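Local coordinates for protein dihydropyrimidinase (Brevibacillus agri, PDB 3SFW) that probably catalyses the reversible, zinc-dependent hydrolytic ring opening of dihydropyrimidines to N-carbamoyl beta-amino acids, as a member of the amidohydrolase family, at residues I206-T211 and K284-P289. Numbering follows the deposited sequence.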
loop_
_atom_site.group_PDB
_atom_site.type_symbol
_atom_site.label_atom_id
_atom_site.label_comp_id
_atom_site.label_asym_id
_atom_site.label_seq_id
_atom_site.Cartn_x
_atom_site.Cartn_y
_atom_site.Cartn_z
ATOM N N ILE A 206 6.295 -33.065 0.720
ATOM C CA ILE A 206 6.304 -31.708 1.294
ATOM C C ILE A 206 7.186 -30.735 0.503
ATOM O O ILE A 206 6.878 -29.554 0.427
ATOM C CB ILE A 206 6.709 -31.714 2.814
ATOM C CG1 ILE A 206 6.591 -30.331 3.436
ATOM C CG2 ILE A 206 8.126 -32.266 2.991
ATOM C CD1 ILE A 206 5.175 -29.767 3.415
ATOM N N TYR A 207 8.230 -31.222 -0.165
ATOM C CA TYR A 207 9.098 -30.292 -0.923
ATOM C C TYR A 207 8.408 -29.772 -2.183
ATOM O O TYR A 207 8.849 -28.773 -2.731
ATOM C CB TYR A 207 10.469 -30.899 -1.272
ATOM C CG TYR A 207 11.252 -31.148 -0.009
ATOM C CD1 TYR A 207 11.117 -32.361 0.657
ATOM C CD2 TYR A 207 11.887 -30.103 0.647
ATOM C CE1 TYR A 207 11.737 -32.596 1.880
ATOM C CE2 TYR A 207 12.509 -30.310 1.909
ATOM C CZ TYR A 207 12.405 -31.560 2.515
ATOM O OH TYR A 207 12.972 -31.811 3.757
ATOM N N HIS A 208 7.271 -30.364 -2.546
ATOM C CA HIS A 208 6.440 -29.757 -3.610
ATOM C C HIS A 208 5.979 -28.356 -3.193
ATOM O O HIS A 208 5.923 -27.423 -4.020
ATOM C CB HIS A 208 5.233 -30.649 -3.990
ATOM C CG HIS A 208 4.325 -29.989 -4.964
ATOM N ND1 HIS A 208 4.609 -29.917 -6.311
ATOM C CD2 HIS A 208 3.191 -29.272 -4.774
ATOM C CE1 HIS A 208 3.662 -29.215 -6.917
ATOM N NE2 HIS A 208 2.773 -28.847 -6.010
ATOM N N ALA A 209 5.684 -28.173 -1.903
ATOM C CA ALA A 209 5.292 -26.853 -1.458
ATOM C C ALA A 209 6.503 -25.953 -1.274
ATOM O O ALA A 209 6.481 -24.785 -1.643
ATOM C CB ALA A 209 4.471 -26.934 -0.188
ATOM N N TYR A 210 7.538 -26.472 -0.600
ATOM C CA TYR A 210 8.671 -25.645 -0.267
ATOM C C TYR A 210 9.371 -25.060 -1.468
ATOM O O TYR A 210 10.028 -24.027 -1.352
ATOM C CB TYR A 210 9.672 -26.411 0.579
ATOM C CG TYR A 210 9.146 -26.826 1.936
ATOM C CD1 TYR A 210 9.778 -27.855 2.652
ATOM C CD2 TYR A 210 8.072 -26.170 2.530
ATOM C CE1 TYR A 210 9.332 -28.225 3.938
ATOM C CE2 TYR A 210 7.597 -26.554 3.802
ATOM C CZ TYR A 210 8.277 -27.553 4.518
ATOM O OH TYR A 210 7.801 -27.962 5.766
ATOM N N THR A 211 9.252 -25.719 -2.627
ATOM C CA THR A 211 9.945 -25.282 -3.823
ATOM C C THR A 211 9.062 -24.328 -4.680
ATOM O O THR A 211 9.475 -23.893 -5.768
ATOM C CB THR A 211 10.334 -26.490 -4.727
ATOM O OG1 THR A 211 9.183 -27.317 -4.979
ATOM C CG2 THR A 211 11.432 -27.375 -4.045
ATOM N N LYS A 284 -1.240 -37.205 -2.082
ATOM C CA LYS A 284 -2.670 -36.914 -2.346
ATOM C C LYS A 284 -2.964 -35.407 -2.461
ATOM O O LYS A 284 -3.967 -35.015 -3.094
ATOM C CB LYS A 284 -3.516 -37.477 -1.228
ATOM C CG LYS A 284 -3.596 -39.014 -1.244
ATOM C CD LYS A 284 -4.423 -39.519 -0.047
ATOM C CE LYS A 284 -4.727 -41.002 -0.180
ATOM N NZ LYS A 284 -5.477 -41.548 1.024
ATOM N N TYR A 285 -2.128 -34.592 -1.815
ATOM C CA TYR A 285 -2.380 -33.138 -1.727
ATOM C C TYR A 285 -1.437 -32.339 -2.602
ATOM O O TYR A 285 -1.332 -31.113 -2.445
ATOM C CB TYR A 285 -2.250 -32.659 -0.251
ATOM C CG TYR A 285 -3.286 -33.320 0.610
ATOM C CD1 TYR A 285 -4.562 -32.763 0.725
ATOM C CD2 TYR A 285 -3.050 -34.594 1.186
ATOM C CE1 TYR A 285 -5.578 -33.419 1.430
ATOM C CE2 TYR A 285 -4.055 -35.242 1.926
ATOM C CZ TYR A 285 -5.328 -34.641 2.026
ATOM O OH TYR A 285 -6.375 -35.262 2.696
ATOM N N VAL A 286 -0.744 -33.025 -3.515
ATOM C CA VAL A 286 0.207 -32.345 -4.413
ATOM C C VAL A 286 -0.554 -31.815 -5.663
ATOM O O VAL A 286 -1.186 -32.569 -6.364
ATOM C CB VAL A 286 1.333 -33.334 -4.863
ATOM C CG1 VAL A 286 2.096 -32.778 -6.111
ATOM C CG2 VAL A 286 2.292 -33.548 -3.684
ATOM N N TRP A 287 -0.624 -30.495 -5.745
ATOM C CA TRP A 287 -1.236 -29.739 -6.871
ATOM C C TRP A 287 -0.627 -28.361 -6.762
ATOM O O TRP A 287 0.075 -28.070 -5.774
ATOM C CB TRP A 287 -2.772 -29.647 -6.742
ATOM C CG TRP A 287 -3.268 -29.294 -5.355
ATOM C CD1 TRP A 287 -3.128 -28.100 -4.716
ATOM C CD2 TRP A 287 -4.081 -30.130 -4.503
ATOM N NE1 TRP A 287 -3.802 -28.145 -3.481
ATOM C CE2 TRP A 287 -4.381 -29.385 -3.342
ATOM C CE3 TRP A 287 -4.534 -31.473 -4.599
ATOM C CZ2 TRP A 287 -5.124 -29.933 -2.268
ATOM C CZ3 TRP A 287 -5.332 -31.987 -3.587
ATOM C CH2 TRP A 287 -5.658 -31.204 -2.452
ATOM N N SER A 288 -0.795 -27.529 -7.799
ATOM C CA SER A 288 -0.027 -26.270 -7.853
ATOM C C SER A 288 -0.991 -25.147 -8.181
ATOM O O SER A 288 -1.919 -25.382 -8.915
ATOM C CB SER A 288 1.027 -26.333 -8.959
ATOM O OG SER A 288 1.960 -27.384 -8.679
ATOM N N PRO A 289 -0.814 -23.961 -7.592
ATOM C CA PRO A 289 0.105 -23.634 -6.500
ATOM C C PRO A 289 -0.123 -24.520 -5.322
ATOM O O PRO A 289 -1.184 -25.110 -5.166
ATOM C CB PRO A 289 -0.258 -22.186 -6.133
ATOM C CG PRO A 289 -1.662 -22.005 -6.655
ATOM C CD PRO A 289 -1.709 -22.822 -7.909
#
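His208, on the short helix 206-210, meets Val286 in the loop segment 284-289, their CA atoms 6.8 Å apart, the closest CA pair of 206-211 and 284-289. With CG anti to the backbone N (chi1 175°), the imidazole leaves the helix and reaches the facing backbone. There its NE2 donates a hydrogen bond to Trp287 O (2.8 Å); the oxygen lies close to the ring plane, but the donor stands well above the carbonyl plane, and the N-H...O angle is a bent 147°. Val286 holds one ring face: its CG1 sits over the centre, 3.7 Å from the centroid and 7° off the ring normal, a CH-pi contact. In the plane of the ring, at its edge, Ser288 OG approaches His208 CE1 to 3.1 Å; Ser288 OG is hydrogen-bonded to Asn337 OD1, and His208 also touches Asn337. Replacing His208 by an alanine would probably leave Trp287 O without this donor and open a gap beside Val286 CG1. The buried contact ties helix 206-210 to the loop that brings the Ser288 side chain to about 6 Å from a zinc ion, before a cis peptide to Pro289, beside the zinc ligand His239 of this amidohydrolase TIM barrel.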